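Local coordinates for sarcolemmal membrane-associated protein (Homo sapiens, PDB 6AR0), which joins the STRIPAK core to form an extended phosphatase complex that dephosphorylates STK3 and inhibits Hippo signaling; this chain is its FHA domain, at residues T9-S14 with C120-I125; I28-S33 with N54-W59; Y68-K73 with S89-P94; F79-R84 with G100-F105. All coordinates share one frame; numbering follows the deposited sequence.

Interaction 1: residues T9-S14 with C120-I125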
loop_
_atom_site.group_PDB
_atom_site.type_symbol
_atom_site.label_atom_id
_atom_site.label_comp_id
_atom_site.label_asym_id
_atom_site.label_seq_id
_atom_site.Cartn_x
_atom_site.Cartn_y
_atom_site.Cartn_z
ATOM N N THR A 9 -1.544 -7.751 -5.028
ATOM C CA THR A 9 -1.483 -8.143 -6.429
ATOM C C THR A 9 -1.700 -6.931 -7.318
ATOM O O THR A 9 -2.513 -6.051 -7.021
ATOM C CB THR A 9 -2.510 -9.231 -6.758
ATOM O OG1 THR A 9 -3.810 -8.830 -6.352
ATOM C CG2 THR A 9 -2.153 -10.502 -6.038
ATOM N N CYS A 10 -0.989 -6.897 -8.431
ATOM C CA CYS A 10 -0.945 -5.736 -9.308
ATOM C C CYS A 10 -2.184 -5.665 -10.194
ATOM O O CYS A 10 -2.459 -6.595 -10.962
ATOM C CB CYS A 10 0.314 -5.880 -10.154
ATOM S SG CYS A 10 0.692 -4.582 -11.311
ATOM N N ARG A 11 -2.910 -4.544 -10.133
ATOM C CA ARG A 11 -4.099 -4.330 -10.945
ATOM C C ARG A 11 -3.727 -3.873 -12.353
ATOM O O ARG A 11 -2.615 -3.409 -12.592
ATOM C CB ARG A 11 -4.975 -3.263 -10.294
ATOM C CG ARG A 11 -5.601 -3.702 -8.985
ATOM C CD ARG A 11 -6.890 -4.440 -9.201
ATOM N NE ARG A 11 -7.951 -3.545 -9.646
ATOM C CZ ARG A 11 -9.219 -3.913 -9.807
ATOM N NH1 ARG A 11 -9.606 -5.161 -9.569
ATOM N NH2 ARG A 11 -10.118 -3.031 -10.202
ATOM N N PRO A 12 -4.659 -3.968 -13.303
ATOM C CA PRO A 12 -4.302 -3.666 -14.693
ATOM C C PRO A 12 -3.873 -2.242 -14.948
ATOM O O PRO A 12 -3.178 -2.002 -15.947
ATOM C CB PRO A 12 -5.584 -3.990 -15.466
ATOM C CG PRO A 12 -6.322 -4.922 -14.646
ATOM C CD PRO A 12 -5.979 -4.615 -13.208
ATOM N N ASN A 13 -4.313 -1.282 -14.142
ATOM C CA ASN A 13 -3.961 0.114 -14.340
ATOM C C ASN A 13 -2.795 0.552 -13.467
ATOM O O ASN A 13 -2.563 1.758 -13.314
ATOM C CB ASN A 13 -5.189 1.015 -14.143
ATOM C CG ASN A 13 -5.851 0.835 -12.789
ATOM O OD1 ASN A 13 -5.696 -0.192 -12.135
ATOM N ND2 ASN A 13 -6.599 1.848 -12.360
ATOM N N SER A 14 -2.049 -0.401 -12.915
ATOM C CA SER A 14 -0.918 -0.098 -12.067
ATOM C C SER A 14 0.378 -0.030 -12.857
ATOM O O SER A 14 0.580 -0.754 -13.839
ATOM C CB SER A 14 -0.753 -1.216 -11.047
ATOM O OG SER A 14 0.229 -0.929 -10.083
ATOM N N CYS A 120 1.277 4.864 -11.155
ATOM C CA CYS A 120 1.232 4.731 -9.703
ATOM C C CYS A 120 0.978 3.269 -9.341
ATOM O O CYS A 120 0.713 2.427 -10.212
ATOM C CB CYS A 120 0.141 5.638 -9.109
ATOM S SG CYS A 120 -1.531 5.257 -9.642
ATOM N N ILE A 121 1.057 2.943 -8.053
ATOM C CA ILE A 121 0.838 1.567 -7.626
ATOM C C ILE A 121 -0.642 1.397 -7.320
ATOM O O ILE A 121 -1.197 2.126 -6.492
ATOM C CB ILE A 121 1.702 1.232 -6.409
ATOM C CG1 ILE A 121 3.191 1.308 -6.763
ATOM C CG2 ILE A 121 1.328 -0.128 -5.825
ATOM C CD1 ILE A 121 3.671 0.301 -7.784
ATOM N N VAL A 122 -1.284 0.443 -7.998
ATOM C CA VAL A 122 -2.690 0.116 -7.778
ATOM C C VAL A 122 -2.746 -1.385 -7.524
ATOM O O VAL A 122 -2.352 -2.178 -8.389
ATOM C CB VAL A 122 -3.594 0.505 -8.967
ATOM C CG1 VAL A 122 -5.056 0.325 -8.594
ATOM C CG2 VAL A 122 -3.331 1.941 -9.423
ATOM N N SER A 123 -3.219 -1.775 -6.346
ATOM C CA SER A 123 -3.116 -3.163 -5.909
ATOM C C SER A 123 -4.440 -3.654 -5.349
ATOM O O SER A 123 -5.196 -2.892 -4.743
ATOM C CB SER A 123 -2.042 -3.249 -4.808
ATOM O OG SER A 123 -1.707 -4.536 -4.333
ATOM N N THR A 124 -4.736 -4.923 -5.557
ATOM C CA THR A 124 -5.714 -5.581 -4.707
ATOM C C THR A 124 -4.976 -6.064 -3.477
ATOM O O THR A 124 -3.836 -6.527 -3.583
ATOM C CB THR A 124 -6.295 -6.802 -5.415
ATOM O OG1 THR A 124 -6.874 -6.391 -6.650
ATOM C CG2 THR A 124 -7.345 -7.507 -4.551
ATOM N N ILE A 125 -5.600 -5.960 -2.309
ATOM C CA ILE A 125 -5.013 -6.489 -1.079
ATOM C C ILE A 125 -5.945 -7.562 -0.531
ATOM O O ILE A 125 -7.154 -7.339 -0.406
ATOM C CB ILE A 125 -4.679 -5.380 -0.053
ATOM C CG1 ILE A 125 -3.680 -5.856 1.015
ATOM C CG2 ILE A 125 -5.948 -4.781 0.554
ATOM C CD1 ILE A 125 -3.067 -4.742 1.884
HETATM O O HOH W 1 -4.154 -9.793 -3.606
HETATM O O HOH W 2 -5.039 -7.231 -8.602
HETATM O O HOH W 3 -9.277 -7.007 -7.339
HETATM O O HOH W 4 -0.496 3.611 -13.229
#

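Interaction 2: residues I28-S33 with N54-W59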
loop_
_atom_site.group_PDB
_atom_site.type_symbol
_atom_site.label_atom_id
_atom_site.label_comp_id
_atom_site.label_asym_id
_atom_site.label_seq_id
_atom_site.Cartn_x
_atom_site.Cartn_y
_atom_site.Cartn_z
ATOM N N ILE A 28 4.570 -2.508 8.558
ATOM C CA ILE A 28 5.442 -2.494 7.392
ATOM C C ILE A 28 5.317 -1.152 6.679
ATOM O O ILE A 28 4.207 -0.685 6.393
ATOM C CB ILE A 28 5.101 -3.669 6.456
ATOM C CG1 ILE A 28 5.395 -5.013 7.151
ATOM C CG2 ILE A 28 5.869 -3.567 5.137
ATOM C CD1 ILE A 28 6.851 -5.240 7.544
ATOM N N LYS A 29 6.465 -0.550 6.380
ATOM C CA LYS A 29 6.504 0.682 5.615
ATOM C C LYS A 29 6.182 0.408 4.151
ATOM O O LYS A 29 6.634 -0.584 3.560
ATOM C CB LYS A 29 7.888 1.314 5.714
ATOM C CG LYS A 29 7.907 2.757 5.223
ATOM C CD LYS A 29 9.134 3.510 5.695
ATOM C CE LYS A 29 10.285 3.265 4.760
ATOM N NZ LYS A 29 11.476 4.050 5.181
ATOM N N ILE A 30 5.368 1.282 3.581
ATOM C CA ILE A 30 5.140 1.366 2.144
ATOM C C ILE A 30 5.906 2.572 1.638
ATOM O O ILE A 30 5.792 3.664 2.207
ATOM C CB ILE A 30 3.642 1.525 1.855
ATOM C CG1 ILE A 30 2.891 0.273 2.333
ATOM C CG2 ILE A 30 3.401 1.781 0.375
ATOM C CD1 ILE A 30 1.498 0.524 2.812
ATOM N N GLY A 31 6.700 2.391 0.589
ATOM C CA GLY A 31 7.460 3.521 0.096
ATOM C C GLY A 31 8.229 3.183 -1.159
ATOM O O GLY A 31 8.253 2.042 -1.632
ATOM N N ARG A 32 8.885 4.209 -1.680
ATOM C CA ARG A 32 9.647 4.108 -2.915
ATOM C C ARG A 32 10.970 3.387 -2.689
ATOM O O ARG A 32 11.616 3.560 -1.648
ATOM C CB ARG A 32 9.938 5.520 -3.430
ATOM C CG ARG A 32 10.497 5.561 -4.834
ATOM C CD ARG A 32 10.689 6.972 -5.323
ATOM N NE ARG A 32 11.828 7.617 -4.668
ATOM C CZ ARG A 32 11.754 8.576 -3.748
ATOM N NH1 ARG A 32 10.592 9.069 -3.341
ATOM N NH2 ARG A 32 12.873 9.067 -3.232
ATOM N N SER A 33 11.384 2.614 -3.689
ATOM C CA SER A 33 12.687 1.969 -3.679
ATOM C C SER A 33 13.795 3.009 -3.580
ATOM O O SER A 33 13.825 3.972 -4.352
ATOM C CB SER A 33 12.832 1.185 -4.978
ATOM O OG SER A 33 14.100 0.586 -5.056
ATOM N N ASN A 54 8.782 7.547 2.559
ATOM C CA ASN A 54 7.968 7.113 3.689
ATOM C C ASN A 54 6.526 7.457 3.337
ATOM O O ASN A 54 5.997 8.499 3.713
ATOM C CB ASN A 54 8.412 7.799 4.965
ATOM C CG ASN A 54 9.893 7.640 5.218
ATOM O OD1 ASN A 54 10.409 6.529 5.239
ATOM N ND2 ASN A 54 10.589 8.755 5.389
ATOM N N HIS A 55 5.898 6.579 2.562
ATOM C CA HIS A 55 4.624 6.900 1.937
ATOM C C HIS A 55 3.433 6.545 2.825
ATOM O O HIS A 55 2.529 7.361 3.031
ATOM C CB HIS A 55 4.547 6.169 0.593
ATOM C CG HIS A 55 3.448 6.650 -0.282
ATOM N ND1 HIS A 55 3.671 7.439 -1.388
ATOM C CD2 HIS A 55 2.110 6.493 -0.182
ATOM C CE1 HIS A 55 2.511 7.731 -1.941
ATOM N NE2 HIS A 55 1.550 7.170 -1.230
ATOM N N ALA A 56 3.431 5.327 3.351
ATOM C CA ALA A 56 2.319 4.844 4.156
ATOM C C ALA A 56 2.844 3.743 5.069
ATOM O O ALA A 56 4.018 3.362 5.021
ATOM C CB ALA A 56 1.154 4.386 3.268
ATOM N N LEU A 57 1.957 3.259 5.929
ATOM C CA LEU A 57 2.253 2.218 6.893
ATOM C C LEU A 57 1.059 1.281 6.938
ATOM O O LEU A 57 -0.080 1.744 6.963
ATOM C CB LEU A 57 2.453 2.883 8.252
ATOM C CG LEU A 57 3.091 2.078 9.380
ATOM C CD1 LEU A 57 4.512 1.667 9.035
ATOM C CD2 LEU A 57 3.065 2.890 10.657
ATOM N N VAL A 58 1.314 -0.030 6.933
ATOM C CA VAL A 58 0.258 -1.036 6.999
ATOM C C VAL A 58 0.544 -1.982 8.157
ATOM O O VAL A 58 1.694 -2.357 8.397
ATOM C CB VAL A 58 0.104 -1.788 5.648
ATOM C CG1 VAL A 58 1.374 -2.546 5.247
ATOM C CG2 VAL A 58 -1.088 -2.714 5.671
ATOM N N TRP A 59 -0.504 -2.375 8.884
ATOM C CA TRP A 59 -0.289 -3.244 10.030
ATOM C C TRP A 59 -1.539 -4.041 10.351
ATOM O O TRP A 59 -2.645 -3.747 9.894
ATOM C CB TRP A 59 0.180 -2.472 11.264
ATOM C CG TRP A 59 -0.830 -1.553 11.927
ATOM C CD1 TRP A 59 -1.616 -1.836 13.001
ATOM C CD2 TRP A 59 -1.093 -0.188 11.581
ATOM N NE1 TRP A 59 -2.349 -0.733 13.344
ATOM C CE2 TRP A 59 -2.043 0.296 12.493
ATOM C CE3 TRP A 59 -0.600 0.676 10.599
ATOM C CZ2 TRP A 59 -2.499 1.608 12.466
ATOM C CZ3 TRP A 59 -1.058 1.975 10.565
ATOM C CH2 TRP A 59 -2.000 2.429 11.492
#

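Interaction 3: residues Y68-K73 with S89-P94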
loop_
_atom_site.group_PDB
_atom_site.type_symbol
_atom_site.label_atom_id
_atom_site.label_comp_id
_atom_site.label_asym_id
_atom_site.label_seq_id
_atom_site.Cartn_x
_atom_site.Cartn_y
_atom_site.Cartn_z
ATOM N N TYR A 68 -4.982 -2.130 9.217
ATOM C CA TYR A 68 -5.026 -0.698 8.995
ATOM C C TYR A 68 -3.979 -0.245 7.995
ATOM O O TYR A 68 -2.902 -0.833 7.869
ATOM C CB TYR A 68 -4.761 0.077 10.281
ATOM C CG TYR A 68 -5.844 -0.103 11.298
ATOM C CD1 TYR A 68 -6.964 0.720 11.287
ATOM C CD2 TYR A 68 -5.770 -1.094 12.245
ATOM C CE1 TYR A 68 -7.969 0.577 12.205
ATOM C CE2 TYR A 68 -6.781 -1.254 13.190
ATOM C CZ TYR A 68 -7.877 -0.410 13.151
ATOM O OH TYR A 68 -8.895 -0.528 14.066
ATOM N N LEU A 69 -4.299 0.861 7.338
ATOM C CA LEU A 69 -3.410 1.597 6.461
ATOM C C LEU A 69 -3.413 3.060 6.885
ATOM O O LEU A 69 -4.470 3.622 7.194
ATOM C CB LEU A 69 -3.915 1.465 5.020
ATOM C CG LEU A 69 -3.125 2.129 3.898
ATOM C CD1 LEU A 69 -1.723 1.557 3.806
ATOM C CD2 LEU A 69 -3.855 1.961 2.570
ATOM N N GLN A 70 -2.234 3.678 6.917
ATOM C CA GLN A 70 -2.106 5.078 7.286
ATOM C C GLN A 70 -1.171 5.774 6.312
ATOM O O GLN A 70 -0.061 5.292 6.058
ATOM C CB GLN A 70 -1.547 5.195 8.705
ATOM C CG GLN A 70 -1.418 6.611 9.185
ATOM C CD GLN A 70 -0.992 6.662 10.622
ATOM O OE1 GLN A 70 -0.211 5.823 11.081
ATOM N NE2 GLN A 70 -1.507 7.632 11.355
ATOM N N ASP A 71 -1.593 6.925 5.800
ATOM C CA ASP A 71 -0.721 7.745 4.970
ATOM C C ASP A 71 0.205 8.541 5.884
ATOM O O ASP A 71 -0.260 9.205 6.817
ATOM C CB ASP A 71 -1.557 8.689 4.106
ATOM C CG ASP A 71 -0.716 9.500 3.156
ATOM O OD1 ASP A 71 0.132 10.280 3.641
ATOM O OD2 ASP A 71 -0.899 9.310 1.930
ATOM N N THR A 72 1.511 8.442 5.646
ATOM C CA THR A 72 2.511 9.122 6.477
ATOM C C THR A 72 3.099 10.336 5.754
ATOM O O THR A 72 4.302 10.448 5.530
ATOM C CB THR A 72 3.597 8.134 6.906
ATOM O OG1 THR A 72 4.239 7.581 5.752
ATOM C CG2 THR A 72 3.023 7.010 7.726
ATOM N N LYS A 73 2.222 11.279 5.410
ATOM C CA LYS A 73 2.619 12.523 4.748
ATOM C C LYS A 73 3.153 12.278 3.336
ATOM O O LYS A 73 4.136 12.894 2.921
ATOM C CB LYS A 73 3.627 13.326 5.584
ATOM C CG LYS A 73 3.182 13.554 7.014
ATOM C CD LYS A 73 4.100 14.510 7.750
ATOM C CE LYS A 73 3.665 14.690 9.198
ATOM N NZ LYS A 73 3.892 13.469 10.023
ATOM N N SER A 89 1.197 15.752 1.640
ATOM C CA SER A 89 2.151 16.070 2.695
ATOM C C SER A 89 1.515 16.146 4.079
ATOM O O SER A 89 2.086 16.746 4.989
ATOM C CB SER A 89 2.940 17.343 2.369
ATOM O OG SER A 89 3.638 17.174 1.144
ATOM N N GLU A 90 0.358 15.515 4.274
ATOM C CA GLU A 90 -0.284 15.438 5.578
ATOM C C GLU A 90 -0.518 13.987 5.977
ATOM O O GLU A 90 -0.653 13.107 5.129
ATOM C CB GLU A 90 -1.609 16.196 5.569
ATOM C CG GLU A 90 -1.434 17.675 5.258
ATOM C CD GLU A 90 -2.674 18.496 5.552
ATOM O OE1 GLU A 90 -3.666 17.924 6.056
ATOM O OE2 GLU A 90 -2.656 19.717 5.279
ATOM N N GLU A 91 -0.562 13.747 7.282
ATOM C CA GLU A 91 -0.758 12.414 7.830
ATOM C C GLU A 91 -2.248 12.120 7.905
ATOM O O GLU A 91 -3.049 13.008 8.219
ATOM C CB GLU A 91 -0.134 12.340 9.228
ATOM C CG GLU A 91 -0.065 10.943 9.825
ATOM C CD GLU A 91 0.451 10.946 11.252
ATOM O OE1 GLU A 91 -0.159 11.619 12.109
ATOM O OE2 GLU A 91 1.473 10.277 11.516
ATOM N N SER A 92 -2.622 10.879 7.617
ATOM C CA SER A 92 -3.995 10.463 7.845
ATOM C C SER A 92 -4.116 9.779 9.193
ATOM O O SER A 92 -3.121 9.348 9.776
ATOM C CB SER A 92 -4.454 9.481 6.759
ATOM O OG SER A 92 -3.953 8.160 6.945
ATOM N N PRO A 93 -5.329 9.636 9.713
ATOM C CA PRO A 93 -5.540 8.683 10.798
ATOM C C PRO A 93 -5.391 7.266 10.282
ATOM O O PRO A 93 -5.381 7.040 9.062
ATOM C CB PRO A 93 -6.986 8.956 11.235
ATOM C CG PRO A 93 -7.634 9.551 10.063
ATOM C CD PRO A 93 -6.590 10.235 9.245
ATOM N N PRO A 94 -5.280 6.280 11.166
ATOM C CA PRO A 94 -5.388 4.886 10.724
ATOM C C PRO A 94 -6.742 4.657 10.072
ATOM O O PRO A 94 -7.767 5.059 10.608
ATOM C CB PRO A 94 -5.249 4.092 12.025
ATOM C CG PRO A 94 -4.534 5.020 12.959
ATOM C CD PRO A 94 -5.065 6.379 12.620
HETATM O O HOH W 5 2.577 7.000 11.417
HETATM O O HOH W 6 3.459 10.616 9.464
#

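Interaction 4: residues F79-R84 with G100-F105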
loop_
_atom_site.group_PDB
_atom_site.type_symbol
_atom_site.label_atom_id
_atom_site.label_comp_id
_atom_site.label_asym_id
_atom_site.label_seq_id
_atom_site.Cartn_x
_atom_site.Cartn_y
_atom_site.Cartn_z
ATOM N N PHE A 79 -4.876 5.804 -1.264
ATOM C CA PHE A 79 -6.310 5.657 -1.488
ATOM C C PHE A 79 -6.768 4.251 -1.110
ATOM O O PHE A 79 -6.064 3.276 -1.384
ATOM C CB PHE A 79 -6.694 5.921 -2.963
ATOM C CG PHE A 79 -6.161 7.219 -3.521
ATOM C CD1 PHE A 79 -6.992 8.312 -3.689
ATOM C CD2 PHE A 79 -4.823 7.348 -3.875
ATOM C CE1 PHE A 79 -6.492 9.502 -4.192
ATOM C CE2 PHE A 79 -4.327 8.531 -4.361
ATOM C CZ PHE A 79 -5.165 9.610 -4.525
ATOM N N ILE A 80 -7.938 4.165 -0.472
ATOM C CA ILE A 80 -8.655 2.909 -0.258
ATOM C C ILE A 80 -9.930 2.982 -1.080
ATOM O O ILE A 80 -10.763 3.868 -0.853
ATOM C CB ILE A 80 -8.995 2.676 1.224
ATOM C CG1 ILE A 80 -7.731 2.597 2.091
ATOM C CG2 ILE A 80 -9.849 1.415 1.389
ATOM C CD1 ILE A 80 -8.020 2.691 3.584
ATOM N N ASN A 81 -10.074 2.087 -2.055
ATOM C CA ASN A 81 -11.248 2.072 -2.928
ATOM C C ASN A 81 -11.543 3.467 -3.468
ATOM O O ASN A 81 -12.674 3.957 -3.452
ATOM C CB ASN A 81 -12.438 1.457 -2.207
ATOM C CG ASN A 81 -12.123 0.060 -1.716
ATOM O OD1 ASN A 81 -11.397 -0.673 -2.379
ATOM N ND2 ASN A 81 -12.664 -0.324 -0.575
ATOM N N SER A 82 -10.476 4.109 -3.936
ATOM C CA SER A 82 -10.500 5.408 -4.622
ATOM C C SER A 82 -10.703 6.604 -3.698
ATOM O O SER A 82 -10.857 7.718 -4.201
ATOM C CB SER A 82 -11.547 5.489 -5.742
ATOM O OG SER A 82 -11.487 4.369 -6.608
ATOM N N GLN A 83 -10.692 6.417 -2.382
ATOM C CA GLN A 83 -10.891 7.507 -1.429
ATOM C C GLN A 83 -9.550 7.872 -0.810
ATOM O O GLN A 83 -8.882 7.021 -0.217
ATOM C CB GLN A 83 -11.868 7.085 -0.331
ATOM C CG GLN A 83 -13.189 6.597 -0.875
ATOM C CD GLN A 83 -13.830 7.602 -1.778
ATOM O OE1 GLN A 83 -13.796 8.807 -1.518
ATOM N NE2 GLN A 83 -14.406 7.118 -2.869
ATOM N N ARG A 84 -9.178 9.145 -0.918
ATOM C CA ARG A 84 -7.862 9.605 -0.489
ATOM C C ARG A 84 -7.817 9.753 1.028
ATOM O O ARG A 84 -8.708 10.359 1.632
ATOM C CB ARG A 84 -7.535 10.937 -1.157
ATOM C CG ARG A 84 -6.114 11.391 -0.911
ATOM C CD ARG A 84 -5.728 12.551 -1.803
ATOM N NE ARG A 84 -4.359 12.971 -1.526
ATOM C CZ ARG A 84 -3.542 13.511 -2.416
ATOM N NH1 ARG A 84 -3.950 13.743 -3.659
ATOM N NH2 ARG A 84 -2.312 13.807 -2.053
ATOM N N GLY A 100 -9.947 -7.675 -0.076
ATOM C CA GLY A 100 -10.554 -7.310 -1.343
ATOM C C GLY A 100 -10.506 -5.838 -1.689
ATOM O O GLY A 100 -10.911 -5.458 -2.801
ATOM N N ASP A 101 -10.023 -5.003 -0.784
ATOM C CA ASP A 101 -9.879 -3.592 -1.087
ATOM C C ASP A 101 -8.883 -3.378 -2.225
ATOM O O ASP A 101 -7.936 -4.146 -2.431
ATOM C CB ASP A 101 -9.387 -2.817 0.133
ATOM C CG ASP A 101 -10.456 -2.546 1.163
ATOM O OD1 ASP A 101 -11.659 -2.732 0.882
ATOM O OD2 ASP A 101 -10.058 -2.111 2.275
ATOM N N ILE A 102 -9.103 -2.292 -2.954
ATOM C CA ILE A 102 -8.163 -1.798 -3.953
ATOM C C ILE A 102 -7.413 -0.633 -3.320
ATOM O O ILE A 102 -8.014 0.375 -2.943
ATOM C CB ILE A 102 -8.877 -1.355 -5.238
ATOM C CG1 ILE A 102 -9.697 -2.509 -5.829
ATOM C CG2 ILE A 102 -7.866 -0.806 -6.237
ATOM C CD1 ILE A 102 -8.899 -3.744 -6.126
ATOM N N ILE A 103 -6.107 -0.772 -3.180
ATOM C CA ILE A 103 -5.261 0.199 -2.498
ATOM C C ILE A 103 -4.345 0.843 -3.525
ATOM O O ILE A 103 -3.725 0.142 -4.328
ATOM C CB ILE A 103 -4.409 -0.545 -1.449
ATOM C CG1 ILE A 103 -5.282 -1.367 -0.503
ATOM C CG2 ILE A 103 -3.484 0.393 -0.714
ATOM C CD1 ILE A 103 -6.218 -0.525 0.226
ATOM N N GLN A 104 -4.221 2.165 -3.481
ATOM C CA GLN A 104 -3.425 2.904 -4.452
ATOM C C GLN A 104 -2.442 3.814 -3.733
ATOM O O GLN A 104 -2.800 4.492 -2.770
ATOM C CB GLN A 104 -4.337 3.718 -5.373
ATOM C CG GLN A 104 -3.596 4.586 -6.363
ATOM C CD GLN A 104 -4.537 5.297 -7.303
ATOM O OE1 GLN A 104 -5.493 4.691 -7.802
ATOM N NE2 GLN A 104 -4.286 6.574 -7.567
ATOM N N PHE A 105 -1.203 3.831 -4.212
ATOM C CA PHE A 105 -0.162 4.721 -3.706
ATOM C C PHE A 105 0.283 5.614 -4.852
ATOM O O PHE A 105 0.758 5.129 -5.885
ATOM C CB PHE A 105 1.027 3.939 -3.156
ATOM C CG PHE A 105 0.637 2.871 -2.183
ATOM C CD1 PHE A 105 0.026 3.193 -0.984
ATOM C CD2 PHE A 105 0.828 1.529 -2.474
ATOM C CE1 PHE A 105 -0.351 2.205 -0.087
ATOM C CE2 PHE A 105 0.446 0.542 -1.579
ATOM C CZ PHE A 105 -0.143 0.875 -0.400
HETATM O O HOH W 7 -7.923 2.926 -4.336
#

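Interaction 1: residues T9-S14 with C120-I125
The amide of Asn13 meets Val122 with its oxygen, OD1 lying 3.6 Å from CG1, and the two side chains cross at about a right angle. The other flat group, the Arg11 guanidinium, lies obliquely past Thr124. There the aliphatic part does the touching: a bend at chi2 (-86°) brings Arg11 CD within 3.2 Å of Thr124 OG1, while NH1 reaches that hydroxyl through a water, weakly on the arginine side. Behind these groups the backbones pair antiparallel. Thr9 and Thr124 exchange two bonds, Thr9 N to Thr124 O at 3.0 Å and Thr124 N to Thr9 O at 2.9 Å, and Arg11 N goes on to Val122 O. This pairing joins strand 5-10 to strand 117-128, the first strand to the last, so the two ends of the FHA beta-sandwich share one sheet. After Cys10 the chain leaves the strand, Arg11 to Ser14 form a type I turn, and Ser14 returns with its side chain. With OG anti to its own N (chi1 -173°), the hydroxyl accepts from Val122 N at 2.9 Å in an almost straight bond (175°). Two further waters connect Thr9 OG1 with Thr124, one at its O and one at its OG1.

Interaction 2: residues I28-S33 with N54-W59
Ile30 is the main bump here. Its CD1 settles against Ala56 and Val58, 3.9 Å from CB of each, and so rests on the Ala56 methyl. Val58 meets it crosswise, at about a right angle, and also offers CG1 to CB of Ile28. On the side of the sheet that carries Lys29 and Leu57 the fit is different: Leu57 CD1 lies 3.6 Å from Ile28 O, filling in beside the backbone. At the far end Gly31 has no side chain, and His55 CB comes to 4.0 Å from Gly31 CA before the imidazole turns away to bond Gly77 O through NE2 and Ser52 N through ND1. Strands 28-32 and 56-59 run antiparallel, their axes at 149°, and a classic beta bulge closes the pairing at the start of strand 56-59: His55 and Ala56 both face Ile30, whose O accepts from His55 N at 2.9 Å and from Ala56 N at 3.1 Å. Gly31-Arg32 and the Ser52/His55 pair match the Gly-Arg and Ser-x-x-His signatures of FHA domains; in such domains these motifs lie at the phosphothreonine-peptide site, so the bulge probably helps shape that end of the sandwich. Lys29 crosses to Asn54, its chain bent at chi3, and NZ meets OD1 at 2.7 Å, nearly in line with the C=O bond (177°). The chemistry is therefore split between the two sides of the sheet: aliphatic groups pack on the Ile30 side, whereas a charged amine grips a neutral amide oxygen on the exposed side that carries Lys29 and Leu57.

Interaction 3: residues Y68-K73 with S89-P94
This is a loop laid along a strand of the mixed sheet: residues 89-94 run roughly opposite to residues 68-73 and are tied to them mostly by polar bonds, with Ser92 at the centre. Ser92 N donates to Asp71 O at 3.0 Å, and Asp71 N returns a bond to Ser92 OG at 2.9 Å. A chi1 of 78° sets that hydroxyl between its own N and carbonyl carbon, from where it also donates to Pro93 O. Gln70 extends its chain to place NE2 2.8 Å from Ser92 O, in the carbonyl plane and with the oxygen lying in the amide's own plane. Strand 66-71 belongs to that sheet of the FHA sandwich, and the loop runs on into strand 95-97, its next strand. Asp71 OD2 bonds both Ser74 OG and Thr78 OG1, tying the strand end to those side chains. Glu91 CG lies 3.5 Å from Asp71 O, and the carboxylate and the Gln70 amide lie in nearly parallel planes (16° apart), one offset from the other. Glu91 OE2 stays 4.3 Å from Lys73 NZ, joined to it by one water. At the other end Pro94 CB packs obliquely on Tyr68 CD1 at 3.9 Å.

Interaction 4: residues F79-R84 with G100-F105
Phe79 and Gln104 lie side by side and point the same way, their ring and amide planes turned 47° apart. Gln104 NE2 sits 3.8 Å from Phe79 CE2 while it donates to Gly106 O, and the backbone O of Gln104 lies at the ring's edge, in plane, 3.7 Å from Phe79 CD2. On the opposite side of the sheet Ile80 and Ile103 are likewise parallel neighbours, Ile80 CG1 touching Ile103 CD1 at 3.9 Å; both reach Leu69, so this side looks into the middle of the FHA sandwich. Backbone bonds pair Phe79 with Gln104, joining strand 78-80 to strand 102-105. Strand 78-80 then reverses through a type I' turn, Ile80 to Gln83, into a beta hairpin. Asn81, in that turn, grips residues 101-102 three times. Its CG stands anti to the carbonyl carbon (chi1 -57°), which swings the amide toward them. Its N donates to Ile102 O at 2.8 Å, its OD1 accepts from Ile102 N at 2.9 Å, and its ND2 donates to Asp101 OD1 at 3.0 Å. The last bond arrives from above the carboxylate plane, with the amide and carboxylate nearly perpendicular (84°). Asp101 OD2 is held in turn by Leu98 N.

How the interactions relate
Two sheets of the FHA sandwich divide these contacts. Interactions 1 and 4 share the antiparallel sheet, where strand 102-105 lies against strand 117-128 and Ser123 O meets Ile103 N at 2.8 Å. Interactions 2 and 3 share the mixed sheet through neighbouring strands 56-61 and 66-71. The sheets meet in an apolar layer: Phe105 of interaction 4 packs on Ile30 of interaction 2, and Leu69 of interaction 3 on Ile80 and Ile103. Interaction 3 is the most exposed, a loop held by side-chain bonds, one good backbone bond and waters; interaction 1 turns to water at its edge, whereas interactions 2 and 4 combine strand pairing (bulged in interaction 2) with aliphatic packing toward the interior.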